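Local coordinates for protein malic enzyme (Entamoeba histolytica, PDB 3NV9) that probably catalyses the oxidative decarboxylation of malate to pyruvate with NAD or NADP as electron acceptor, working as an entangled dimer, at residues A370-A375 with Y442-H447; M124-G129 with S455-Q460; D194-A199 with I378-A383; P51-A56 with N62-P67. All coordinates share one frame; numbering follows the deposited sequence.

Interaction 1 (A370-A375 with Y442-H447)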
loop_
_atom_site.group_PDB
_atom_site.type_symbol
_atom_site.label_atom_id
_atom_site.label_comp_id
_atom_site.label_asym_id
_atom_site.label_seq_id
_atom_site.Cartn_x
_atom_site.Cartn_y
_atom_site.Cartn_z
ATOM N N ALA A 370 -9.517 -12.451 11.942
ATOM C CA ALA A 370 -9.918 -12.995 10.655
ATOM C C ALA A 370 -8.754 -13.377 9.774
ATOM O O ALA A 370 -8.860 -14.344 9.022
ATOM C CB ALA A 370 -10.850 -12.028 9.920
ATOM N N LEU A 371 -7.679 -12.596 9.837
ATOM C CA LEU A 371 -6.485 -12.836 9.057
ATOM C C LEU A 371 -5.756 -14.123 9.520
ATOM O O LEU A 371 -5.246 -14.920 8.679
ATOM C CB LEU A 371 -5.544 -11.632 9.103
ATOM C CG LEU A 371 -5.877 -10.385 8.253
ATOM C CD1 LEU A 371 -4.849 -9.304 8.501
ATOM C CD2 LEU A 371 -5.927 -10.746 6.709
ATOM N N ILE A 372 -5.720 -14.342 10.838
ATOM C CA ILE A 372 -4.923 -15.444 11.394
ATOM C C ILE A 372 -5.450 -16.828 10.960
ATOM O O ILE A 372 -4.705 -17.675 10.517
ATOM C CB ILE A 372 -4.803 -15.297 12.931
ATOM C CG1 ILE A 372 -3.608 -14.354 13.278
ATOM C CG2 ILE A 372 -4.655 -16.646 13.545
ATOM C CD1 ILE A 372 -3.665 -13.698 14.650
ATOM N N VAL A 373 -6.753 -17.014 11.049
ATOM C CA VAL A 373 -7.410 -18.272 10.697
ATOM C C VAL A 373 -8.030 -18.194 9.280
ATOM O O VAL A 373 -8.839 -19.056 8.902
ATOM C CB VAL A 373 -8.542 -18.608 11.711
ATOM C CG1 VAL A 373 -7.969 -18.909 13.082
ATOM C CG2 VAL A 373 -9.550 -17.436 11.773
ATOM N N ARG A 374 -7.688 -17.148 8.524
ATOM C CA ARG A 374 -8.151 -17.051 7.142
ATOM C C ARG A 374 -9.694 -17.195 7.015
ATOM O O ARG A 374 -10.181 -17.972 6.227
ATOM C CB ARG A 374 -7.401 -18.068 6.250
ATOM C CG ARG A 374 -5.889 -17.779 6.140
ATOM C CD ARG A 374 -5.262 -18.485 4.948
ATOM N NE ARG A 374 -6.124 -18.301 3.766
ATOM C CZ ARG A 374 -6.369 -19.213 2.832
ATOM N NH1 ARG A 374 -5.820 -20.426 2.900
ATOM N NH2 ARG A 374 -7.196 -18.897 1.842
ATOM N N ALA A 375 -10.443 -16.417 7.784
ATOM C CA ALA A 375 -11.871 -16.409 7.603
ATOM C C ALA A 375 -12.210 -15.885 6.230
ATOM O O ALA A 375 -11.590 -14.920 5.708
ATOM C CB ALA A 375 -12.590 -15.591 8.658
ATOM N N TYR A 442 -4.246 -16.111 20.198
ATOM C CA TYR A 442 -3.883 -15.020 21.091
ATOM C C TYR A 442 -2.417 -14.759 20.982
ATOM O O TYR A 442 -1.992 -13.587 20.811
ATOM C CB TYR A 442 -4.322 -15.302 22.565
ATOM C CG TYR A 442 -4.087 -14.108 23.504
ATOM C CD1 TYR A 442 -5.142 -13.232 23.880
ATOM C CD2 TYR A 442 -2.810 -13.859 24.003
ATOM C CE1 TYR A 442 -4.923 -12.176 24.726
ATOM C CE2 TYR A 442 -2.569 -12.786 24.838
ATOM C CZ TYR A 442 -3.613 -11.963 25.177
ATOM O OH TYR A 442 -3.295 -10.936 25.990
ATOM N N ASP A 443 -1.621 -15.835 21.057
ATOM C CA ASP A 443 -0.145 -15.699 21.043
ATOM C C ASP A 443 0.373 -15.004 19.761
ATOM O O ASP A 443 1.307 -14.161 19.805
ATOM C CB ASP A 443 0.510 -17.070 21.088
ATOM C CG ASP A 443 0.451 -17.743 22.479
ATOM O OD1 ASP A 443 0.108 -17.077 23.480
ATOM O OD2 ASP A 443 0.817 -18.961 22.528
ATOM N N ILE A 444 -0.221 -15.364 18.626
ATOM C CA ILE A 444 0.205 -14.810 17.347
ATOM C C ILE A 444 -0.171 -13.334 17.297
ATOM O O ILE A 444 0.576 -12.504 16.789
ATOM C CB ILE A 444 -0.479 -15.590 16.197
ATOM C CG1 ILE A 444 -0.029 -17.054 16.196
ATOM C CG2 ILE A 444 -0.244 -14.940 14.819
ATOM C CD1 ILE A 444 -0.799 -17.979 15.159
ATOM N N ALA A 445 -1.324 -13.002 17.847
ATOM C CA ALA A 445 -1.826 -11.636 17.746
ATOM C C ALA A 445 -0.975 -10.786 18.654
ATOM O O ALA A 445 -0.503 -9.726 18.264
ATOM C CB ALA A 445 -3.293 -11.573 18.153
ATOM N N GLU A 446 -0.765 -11.282 19.875
ATOM C CA GLU A 446 -0.065 -10.516 20.863
ATOM C C GLU A 446 1.370 -10.268 20.419
ATOM O O GLU A 446 1.892 -9.165 20.594
ATOM C CB GLU A 446 -0.053 -11.228 22.208
ATOM C CG GLU A 446 0.825 -10.481 23.175
ATOM C CD GLU A 446 0.804 -11.122 24.516
ATOM O OE1 GLU A 446 1.025 -12.364 24.559
ATOM O OE2 GLU A 446 0.554 -10.394 25.512
ATOM N N HIS A 447 1.989 -11.294 19.830
ATOM C CA HIS A 447 3.358 -11.178 19.389
ATOM C C HIS A 447 3.475 -10.153 18.261
ATOM O O HIS A 447 4.405 -9.337 18.261
ATOM C CB HIS A 447 3.895 -12.532 18.927
ATOM C CG HIS A 447 5.241 -12.447 18.271
ATOM N ND1 HIS A 447 5.409 -12.557 16.901
ATOM C CD2 HIS A 447 6.479 -12.215 18.784
ATOM C CE1 HIS A 447 6.701 -12.432 16.603
ATOM N NE2 HIS A 447 7.370 -12.219 17.724
#

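Interaction 2 (M124-G129 with S455-Q460). With SO4 (sulfate ion), chain E.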
loop_
_atom_site.group_PDB
_atom_site.type_symbol
_atom_site.label_atom_id
_atom_site.label_comp_id
_atom_site.label_asym_id
_atom_site.label_seq_id
_atom_site.Cartn_x
_atom_site.Cartn_y
_atom_site.Cartn_z
ATOM N N MET A 124 -4.467 0.222 12.386
ATOM C CA MET A 124 -4.399 -1.245 12.183
ATOM C C MET A 124 -3.003 -1.757 12.559
ATOM O O MET A 124 -2.827 -2.861 13.082
ATOM C CB MET A 124 -4.729 -1.583 10.750
ATOM C CG MET A 124 -6.268 -1.623 10.549
ATOM S SD MET A 124 -6.588 -1.735 8.812
ATOM C CE MET A 124 -8.310 -1.129 8.761
ATOM N N LYS A 125 -2.004 -0.940 12.285
ATOM C CA LYS A 125 -0.661 -1.375 12.614
ATOM C C LYS A 125 -0.434 -1.307 14.118
ATOM O O LYS A 125 -0.029 -2.288 14.705
ATOM C CB LYS A 125 0.399 -0.564 11.879
ATOM C CG LYS A 125 1.810 -1.054 12.214
ATOM C CD LYS A 125 2.106 -2.407 11.608
ATOM C CE LYS A 125 3.587 -2.698 11.704
ATOM N NZ LYS A 125 3.922 -3.888 10.896
ATOM N N TYR A 126 -0.742 -0.157 14.724
ATOM C CA TYR A 126 -0.377 0.100 16.088
ATOM C C TYR A 126 -1.255 -0.594 17.146
ATOM O O TYR A 126 -0.805 -0.850 18.263
ATOM C CB TYR A 126 -0.290 1.594 16.291
ATOM C CG TYR A 126 0.446 2.008 17.537
ATOM C CD1 TYR A 126 1.798 1.788 17.657
ATOM C CD2 TYR A 126 -0.206 2.660 18.576
ATOM C CE1 TYR A 126 2.503 2.208 18.808
ATOM C CE2 TYR A 126 0.481 3.074 19.733
ATOM C CZ TYR A 126 1.846 2.833 19.831
ATOM O OH TYR A 126 2.575 3.175 20.958
ATOM N N LEU A 127 -2.502 -0.886 16.796
ATOM C CA LEU A 127 -3.427 -1.574 17.696
ATOM C C LEU A 127 -3.547 -3.033 17.280
ATOM O O LEU A 127 -3.679 -3.902 18.138
ATOM C CB LEU A 127 -4.854 -0.945 17.691
ATOM C CG LEU A 127 -4.889 0.573 17.934
ATOM C CD1 LEU A 127 -6.343 1.149 17.962
ATOM C CD2 LEU A 127 -4.051 0.977 19.220
ATOM N N GLY A 128 -3.519 -3.298 15.964
ATOM C CA GLY A 128 -3.759 -4.642 15.526
ATOM C C GLY A 128 -2.610 -5.488 14.975
ATOM O O GLY A 128 -2.816 -6.674 14.679
ATOM N N GLY A 129 -1.433 -4.909 14.757
ATOM C CA GLY A 129 -0.390 -5.727 14.192
ATOM C C GLY A 129 -0.651 -6.012 12.725
ATOM O O GLY A 129 -0.027 -6.908 12.171
ATOM N N SER A 455 8.482 -1.763 17.685
ATOM C CA SER A 455 9.201 -1.217 16.531
ATOM C C SER A 455 8.957 0.278 16.399
ATOM O O SER A 455 9.903 1.078 16.271
ATOM C CB SER A 455 8.754 -1.881 15.252
ATOM O OG SER A 455 9.160 -3.207 15.302
ATOM N N ALA A 456 7.681 0.647 16.443
ATOM C CA ALA A 456 7.296 2.068 16.360
ATOM C C ALA A 456 7.945 2.914 17.490
ATOM O O ALA A 456 8.446 4.014 17.258
ATOM C CB ALA A 456 5.785 2.197 16.333
ATOM N N GLN A 457 7.980 2.372 18.711
ATOM C CA GLN A 457 8.516 3.120 19.856
ATOM C C GLN A 457 10.003 3.345 19.688
ATOM O O GLN A 457 10.492 4.426 19.942
ATOM C CB GLN A 457 8.172 2.420 21.198
ATOM C CG GLN A 457 6.647 2.574 21.636
ATOM C CD GLN A 457 6.077 1.321 22.399
ATOM O OE1 GLN A 457 6.850 0.446 22.889
ATOM N NE2 GLN A 457 4.714 1.237 22.484
ATOM N N LEU A 458 10.697 2.323 19.188
ATOM C CA LEU A 458 12.114 2.401 18.964
ATOM C C LEU A 458 12.410 3.481 17.951
ATOM O O LEU A 458 13.382 4.175 18.109
ATOM C CB LEU A 458 12.671 1.058 18.490
ATOM C CG LEU A 458 14.191 0.894 18.339
ATOM C CD1 LEU A 458 14.915 1.366 19.637
ATOM C CD2 LEU A 458 14.555 -0.543 18.063
ATOM N N LEU A 459 11.585 3.616 16.906
ATOM C CA LEU A 459 11.852 4.597 15.848
ATOM C C LEU A 459 11.731 6.043 16.372
ATOM O O LEU A 459 12.545 6.896 16.019
ATOM C CB LEU A 459 10.954 4.329 14.620
ATOM C CG LEU A 459 11.329 3.088 13.811
ATOM C CD1 LEU A 459 10.507 2.939 12.599
ATOM C CD2 LEU A 459 12.833 3.099 13.361
ATOM N N GLN A 460 10.718 6.303 17.207
ATOM C CA GLN A 460 10.593 7.564 17.993
ATOM C C GLN A 460 11.741 7.804 18.998
ATOM O O GLN A 460 12.381 8.863 18.969
ATOM C CB GLN A 460 9.257 7.610 18.766
ATOM C CG GLN A 460 8.075 7.359 17.897
ATOM C CD GLN A 460 6.840 7.249 18.665
ATOM O OE1 GLN A 460 6.305 8.241 19.139
ATOM N NE2 GLN A 460 6.375 6.029 18.850
HETATM S S SO4 E . 2.838 -0.427 25.067
HETATM O O1 SO4 E . 2.555 -1.692 25.744
HETATM O O2 SO4 E . 4.131 0.084 25.522
HETATM O O3 SO4 E . 2.861 -0.743 23.619
HETATM O O4 SO4 E . 1.829 0.591 25.365
HETATM O O HOH W 1 4.534 5.149 20.738
#

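Interaction 3 (D194-A199 with I378-A383). With SO4 (sulfate ion), chain C.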
loop_
_atom_site.group_PDB
_atom_site.type_symbol
_atom_site.label_atom_id
_atom_site.label_comp_id
_atom_site.label_asym_id
_atom_site.label_seq_id
_atom_site.Cartn_x
_atom_site.Cartn_y
_atom_site.Cartn_z
ATOM N N ASP A 194 -17.773 0.603 8.619
ATOM C CA ASP A 194 -18.966 1.347 9.097
ATOM C C ASP A 194 -20.210 0.490 9.361
ATOM O O ASP A 194 -21.105 0.938 10.061
ATOM C CB ASP A 194 -19.347 2.421 8.104
ATOM C CG ASP A 194 -18.244 3.345 7.865
ATOM O OD1 ASP A 194 -18.085 4.294 8.668
ATOM O OD2 ASP A 194 -17.524 3.109 6.880
ATOM N N GLN A 195 -20.262 -0.712 8.795
ATOM C CA GLN A 195 -21.380 -1.616 9.059
ATOM C C GLN A 195 -21.056 -2.461 10.298
ATOM O O GLN A 195 -21.308 -1.997 11.384
ATOM C CB GLN A 195 -21.749 -2.452 7.829
ATOM C CG GLN A 195 -22.618 -1.688 6.790
ATOM C CD GLN A 195 -22.802 -2.487 5.522
ATOM O OE1 GLN A 195 -23.401 -3.555 5.514
ATOM N NE2 GLN A 195 -22.206 -2.019 4.457
ATOM N N GLN A 196 -20.460 -3.644 10.161
ATOM C CA GLN A 196 -20.247 -4.490 11.358
ATOM C C GLN A 196 -19.207 -3.902 12.404
ATOM O O GLN A 196 -19.337 -4.073 13.610
ATOM C CB GLN A 196 -19.817 -5.897 10.934
ATOM C CG GLN A 196 -20.776 -6.657 10.031
ATOM C CD GLN A 196 -20.069 -7.814 9.338
ATOM O OE1 GLN A 196 -19.026 -7.609 8.703
ATOM N NE2 GLN A 196 -20.616 -9.048 9.480
ATOM N N GLY A 197 -18.203 -3.185 11.905
ATOM C CA GLY A 197 -17.211 -2.559 12.762
ATOM C C GLY A 197 -17.825 -1.643 13.786
ATOM O O GLY A 197 -17.651 -1.858 14.993
ATOM N N THR A 198 -18.552 -0.633 13.310
ATOM C CA THR A 198 -19.289 0.293 14.183
ATOM C C THR A 198 -20.305 -0.405 15.075
ATOM O O THR A 198 -20.463 -0.067 16.207
ATOM C CB THR A 198 -20.003 1.394 13.342
ATOM O OG1 THR A 198 -19.018 2.163 12.640
ATOM C CG2 THR A 198 -20.882 2.327 14.234
ATOM N N ALA A 199 -21.066 -1.335 14.533
ATOM C CA ALA A 199 -22.065 -2.049 15.295
ATOM C C ALA A 199 -21.355 -2.928 16.314
ATOM O O ALA A 199 -21.797 -3.014 17.435
ATOM C CB ALA A 199 -22.923 -2.868 14.388
ATOM N N ILE A 378 -16.500 -11.841 7.233
ATOM C CA ILE A 378 -16.687 -11.407 8.604
ATOM C C ILE A 378 -18.137 -11.613 8.886
ATOM O O ILE A 378 -18.982 -10.901 8.337
ATOM C CB ILE A 378 -16.292 -9.904 8.945
ATOM C CG1 ILE A 378 -14.834 -9.507 8.595
ATOM C CG2 ILE A 378 -16.465 -9.645 10.398
ATOM C CD1 ILE A 378 -13.753 -10.549 8.741
ATOM N N THR A 379 -18.460 -12.568 9.773
ATOM C CA THR A 379 -19.892 -12.844 10.047
ATOM C C THR A 379 -20.348 -11.927 11.143
ATOM O O THR A 379 -19.512 -11.343 11.822
ATOM C CB THR A 379 -20.130 -14.287 10.504
ATOM O OG1 THR A 379 -19.425 -14.469 11.727
ATOM C CG2 THR A 379 -19.612 -15.255 9.446
ATOM N N ASP A 380 -21.663 -11.821 11.325
ATOM C CA ASP A 380 -22.244 -11.049 12.417
ATOM C C ASP A 380 -21.826 -11.677 13.765
ATOM O O ASP A 380 -21.534 -10.985 14.719
ATOM C CB ASP A 380 -23.771 -10.970 12.318
ATOM C CG ASP A 380 -24.265 -10.021 11.216
ATOM O OD1 ASP A 380 -23.423 -9.376 10.529
ATOM O OD2 ASP A 380 -25.530 -9.908 11.036
ATOM N N ASN A 381 -21.771 -12.989 13.824
ATOM C CA ASN A 381 -21.342 -13.650 15.047
ATOM C C ASN A 381 -19.940 -13.211 15.476
ATOM O O ASN A 381 -19.688 -12.951 16.646
ATOM C CB ASN A 381 -21.443 -15.151 14.875
ATOM C CG ASN A 381 -22.896 -15.627 14.845
ATOM O OD1 ASN A 381 -23.811 -14.871 15.162
ATOM N ND2 ASN A 381 -23.110 -16.892 14.474
ATOM N N MET A 382 -19.060 -13.112 14.489
ATOM C CA MET A 382 -17.686 -12.749 14.714
ATOM C C MET A 382 -17.641 -11.319 15.246
ATOM O O MET A 382 -16.954 -11.057 16.239
ATOM C CB MET A 382 -16.914 -12.865 13.415
ATOM C CG MET A 382 -16.499 -14.280 13.115
ATOM S SD MET A 382 -16.008 -14.391 11.389
ATOM C CE MET A 382 -14.383 -13.544 11.428
ATOM N N ALA A 383 -18.407 -10.410 14.613
ATOM C CA ALA A 383 -18.532 -9.045 15.121
ATOM C C ALA A 383 -18.986 -9.007 16.561
ATOM O O ALA A 383 -18.539 -8.167 17.323
ATOM C CB ALA A 383 -19.481 -8.234 14.286
HETATM S S SO4 C . -23.547 -13.783 7.977
HETATM O O1 SO4 C . -24.529 -14.813 8.220
HETATM O O2 SO4 C . -22.319 -14.425 7.514
HETATM O O3 SO4 C . -24.042 -12.876 6.949
HETATM O O4 SO4 C . -23.413 -12.975 9.165
#

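Interaction 4 (P51-A56 with N62-P67)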
loop_
_atom_site.group_PDB
_atom_site.type_symbol
_atom_site.label_atom_id
_atom_site.label_comp_id
_atom_site.label_asym_id
_atom_site.label_seq_id
_atom_site.Cartn_x
_atom_site.Cartn_y
_atom_site.Cartn_z
ATOM N N PRO A 51 11.377 -2.189 5.540
ATOM C CA PRO A 51 11.730 -3.584 5.368
ATOM C C PRO A 51 11.314 -4.324 6.629
ATOM O O PRO A 51 11.275 -3.692 7.696
ATOM C CB PRO A 51 13.258 -3.542 5.293
ATOM C CG PRO A 51 13.581 -2.239 4.676
ATOM C CD PRO A 51 12.560 -1.322 5.391
ATOM N N LYS A 52 10.965 -5.600 6.484
ATOM C CA LYS A 52 10.791 -6.537 7.601
ATOM C C LYS A 52 11.667 -7.759 7.387
ATOM O O LYS A 52 11.502 -8.729 8.120
ATOM C CB LYS A 52 9.366 -7.048 7.679
ATOM C CG LYS A 52 8.800 -7.429 6.322
ATOM C CD LYS A 52 7.941 -8.700 6.301
ATOM C CE LYS A 52 6.712 -8.632 7.095
ATOM N NZ LYS A 52 5.735 -9.602 6.365
ATOM N N CYS A 53 12.581 -7.737 6.412
ATOM C CA CYS A 53 13.465 -8.921 6.163
ATOM C C CYS A 53 14.966 -8.603 6.418
ATOM O O CYS A 53 15.331 -7.432 6.592
ATOM C CB CYS A 53 13.279 -9.364 4.713
ATOM S SG CYS A 53 13.633 -8.012 3.531
ATOM N N THR A 54 15.844 -9.613 6.483
ATOM C CA THR A 54 17.256 -9.293 6.752
ATOM C C THR A 54 17.901 -8.570 5.593
ATOM O O THR A 54 17.728 -8.941 4.449
ATOM C CB THR A 54 18.082 -10.540 7.114
ATOM O OG1 THR A 54 19.408 -10.159 7.389
ATOM C CG2 THR A 54 18.128 -11.571 6.011
ATOM N N LEU A 55 18.674 -7.537 5.895
ATOM C CA LEU A 55 19.460 -6.838 4.869
ATOM C C LEU A 55 20.943 -6.791 5.302
ATOM O O LEU A 55 21.629 -5.759 5.219
ATOM C CB LEU A 55 18.893 -5.434 4.595
ATOM C CG LEU A 55 17.388 -5.340 4.274
ATOM C CD1 LEU A 55 16.894 -3.924 4.501
ATOM C CD2 LEU A 55 17.162 -5.751 2.880
ATOM N N ALA A 56 21.408 -7.937 5.764
ATOM C CA ALA A 56 22.765 -8.110 6.260
ATOM C C ALA A 56 23.872 -7.953 5.205
ATOM O O ALA A 56 25.038 -7.807 5.579
ATOM C CB ALA A 56 22.877 -9.478 6.949
ATOM N N ASN A 62 19.981 -10.666 -4.265
ATOM C CA ASN A 62 19.869 -11.832 -5.125
ATOM C C ASN A 62 18.826 -12.864 -4.709
ATOM O O ASN A 62 18.336 -13.615 -5.550
ATOM C CB ASN A 62 21.261 -12.455 -5.320
ATOM C CG ASN A 62 22.231 -11.451 -5.857
ATOM O OD1 ASN A 62 21.821 -10.566 -6.643
ATOM N ND2 ASN A 62 23.488 -11.495 -5.386
ATOM N N ALA A 63 18.427 -12.857 -3.441
ATOM C CA ALA A 63 17.308 -13.688 -3.007
ATOM C C ALA A 63 15.979 -12.965 -3.093
ATOM O O ALA A 63 14.913 -13.575 -3.312
ATOM C CB ALA A 63 17.540 -14.199 -1.552
ATOM N N TYR A 64 16.028 -11.661 -2.896
ATOM C CA TYR A 64 14.804 -10.870 -2.817
ATOM C C TYR A 64 14.332 -10.374 -4.194
ATOM O O TYR A 64 13.264 -9.761 -4.338
ATOM C CB TYR A 64 15.064 -9.663 -1.929
ATOM C CG TYR A 64 15.361 -9.952 -0.464
ATOM C CD1 TYR A 64 14.667 -10.956 0.246
ATOM C CD2 TYR A 64 16.288 -9.176 0.233
ATOM C CE1 TYR A 64 14.942 -11.197 1.600
ATOM C CE2 TYR A 64 16.552 -9.408 1.607
ATOM C CZ TYR A 64 15.885 -10.421 2.256
ATOM O OH TYR A 64 16.133 -10.623 3.581
ATOM N N TYR A 65 15.152 -10.627 -5.187
ATOM C CA TYR A 65 15.049 -9.965 -6.491
ATOM C C TYR A 65 15.707 -10.952 -7.478
ATOM O O TYR A 65 16.018 -12.081 -7.116
ATOM C CB TYR A 65 15.825 -8.657 -6.409
ATOM C CG TYR A 65 15.566 -7.644 -7.484
ATOM C CD1 TYR A 65 14.298 -7.160 -7.704
ATOM C CD2 TYR A 65 16.640 -7.098 -8.233
ATOM C CE1 TYR A 65 14.058 -6.211 -8.672
ATOM C CE2 TYR A 65 16.430 -6.158 -9.227
ATOM C CZ TYR A 65 15.106 -5.718 -9.446
ATOM O OH TYR A 65 14.816 -4.741 -10.382
ATOM N N THR A 66 15.956 -10.547 -8.705
ATOM C CA THR A 66 16.486 -11.462 -9.663
ATOM C C THR A 66 17.902 -11.845 -9.192
ATOM O O THR A 66 18.651 -11.003 -8.769
ATOM C CB THR A 66 16.480 -10.861 -11.108
ATOM O OG1 THR A 66 16.903 -11.869 -12.038
ATOM C CG2 THR A 66 17.431 -9.626 -11.244
ATOM N N PRO A 67 18.264 -13.116 -9.271
ATOM C CA PRO A 67 17.507 -14.188 -9.871
ATOM C C PRO A 67 16.590 -14.948 -8.936
ATOM O O PRO A 67 15.588 -15.531 -9.423
ATOM C CB PRO A 67 18.609 -15.145 -10.396
ATOM C CG PRO A 67 19.656 -15.050 -9.363
ATOM C CD PRO A 67 19.626 -13.548 -8.920
#

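Interaction 1 (A370-A375 with Y442-H447)
A helix terminated by a Schellman motif packs here against the side of a much longer helix, with I372 at the last turn of helix 363-372 reaching I444 and A445 of helix 438-461. No hydrogen bond spans the two segments, so the join is purely apolar and modest in area, about 123 Å² counted over both sides. The backbones stay well apart, the CA atoms of I372 and I444 lying 7.9 Å from each other, and the contact is made by side chains, chiefly the two isoleucines. I372 leans CG1 off the helix at chi1 -85° and then continues almost straight, which carries CD1 out to the neighbouring helix. The two isoleucines run past one another in opposite directions, and CG1 of I372 lies 3.7 Å from CG2 of I444. Just behind I372 the chain turns off: A375 N bonds to A370 O at 2.9 Å, R374 N makes a weak bond to L371 O, and R374 takes a positive phi of 53° as the C-prime residue. R432 receives this turn, its NE bonding to R374 O, while A418 of helix 413-428 touches A445. The far end of the I372 chain thus lies in the angle between two residues: its CD1 is 3.6 Å from I444 CG2 and 4.1 Å from A445 CB.

Interaction 2 (M124-G129 with S455-Q460)
Y126, near the C-terminal end of helix 114-128, brings ring atom CE1 to A456 and accepts a hydrogen bond from Q457 through its hydroxyl, both partners being on helix 438-461. The inner half of the contact is apolar and buried: Y126 CE1 meets A456 CB at 4.1 Å in an oblique approach. R453 makes a cation-pi contact with the same ring, and L55 of the second subunit packs on it too. With CG anti to the backbone N (chi1 -164°), the tyrosine points its phenol across toward the partner helix. The outer half is polar and looser. Q457 NE2 donates to Y126 OH over 3.3 Å, long but nearly straight at 167°; the hydroxyl lies close to the amide plane, which stands almost square to the ring. The same NE2 reaches O3 of a sulfate ion at 2.9 Å, an ion probably taken from the crystallisation liquor and also held by R453 NE. A water bridges Y126 OH and Q460 NE2, at 2.8 Å from each. Q460 OE1 meanwhile accepts from L55 N of the second subunit. The Q457 amide thus spends its NE2 on phenol and sulfate together, leaving Y126 OH an acceptor toward the glutamine with water as a further partner.

Interaction 3 (D194-A199 with I378-A383)
Q196 of helix 193-213 reaches across to I378, just before helix 380-396, and to D380 and A383 in its first turn. The hydrogen bonds carry most of this meeting. Q196 NE2 donates to I378 O at 2.7 Å, approaching from above the carbonyl plane rather than along a lone pair, and to D380 OD1 at 3.0 Å, which accepts through its anti lone pair. Both acceptors lie near the plane of the Q196 amide, so the two bonds together fix how that group is rotated; the D380 carboxylate is turned 66° from it. An extended chain beyond CG (chi2 162°) gives the glutamine the length it needs. The backbone N of D380 donates to O4 of a sulfate ion at 3.0 Å, an ion probably from the crystallisation liquor, also held by R183 NH1 and lying by the first turn of the helix.

The ionic link is a salt bridge: D380 OD2 is held by R236 NE, while OD1 takes the amide among its partners.

Van der Waals contact is lighter. Q196 CB sits 4.1 Å from A383 CB as carbon-carbon packing, and I378 CB makes a carbon-to-oxygen contact of 3.6 Å with Q196 OE1.

Capping completes the account. T379 OG1 accepts from M382 N at 3.1 Å and also bonds to D428, while T379 N makes a weak, straight bond back to M382 SD at 3.5 Å. This is a capping box at a helix N terminus, here fastened to a second helix of the NAD-binding domain, whose core is a Rossmann-type fold.

Interaction 4 (P51-A56 with N62-P67)
C53, T54 and L55 form an irregular run of chain after strand 47-51, and Y64 ends the short helix 61-64, beyond which Y65 leaves helical geometry. The nearest CA atoms, those of C53 and Y64, are 9.3 Å apart, so a single large side chain has to span the gap. That side chain is the phenol of Y64. Its OH donates to T54 O, which lies at the ring edge and in the ring plane; the modelled separation of these two atoms, 2.5 Å, is very short and its exact value is doubtful. C53 covers one face of the ring: its SG is 3.9 Å from the ring centroid and 28° off the normal, a sulfur-aromatic contact. The thiol lies between the backbone N and the carbonyl carbon, and this chi1 of 57° turns SG over the ring; C53 CB itself is 3.3 Å from Y64 OH. On the threonine, CG2 lies 3.3 Å from that same oxygen. L55 joins obliquely, its CD2 at 3.9 Å from Y64 CE2. The second subunit borders this region closely: its Q460 bonds to L55 N and its K46 to Y64 O, while P51 pairs in an antiparallel ladder with a strand of that chain. Altogether this is a strand-to-helix connection tied back by a tyrosine-to-carbonyl bond within the intersubunit interface, in keeping with the entangled dimer.

In the fold
Going from the N terminus, interaction 4 is the first to close, a short loop joining strand 47-51 to helix 61-64, and it is complete before the others begin. Interaction 2 then opens on helix 114-128 and closes last, on helix 438-461, so interactions 1 and 3 both fall within its span. Those two cross: 194-199 opens, 370-375 follows, then 378-383 closes interaction 3, tying helix 193-213 to the start of helix 380-396, before 442-447 closes interaction 1. They also touch: A370 packs on I378 and M382, A375 on M382. Interactions 1 and 2 share helix 438-461, joining it to helices 363-372 and 114-128. Interactions 2 and 4 both meet the second subunit.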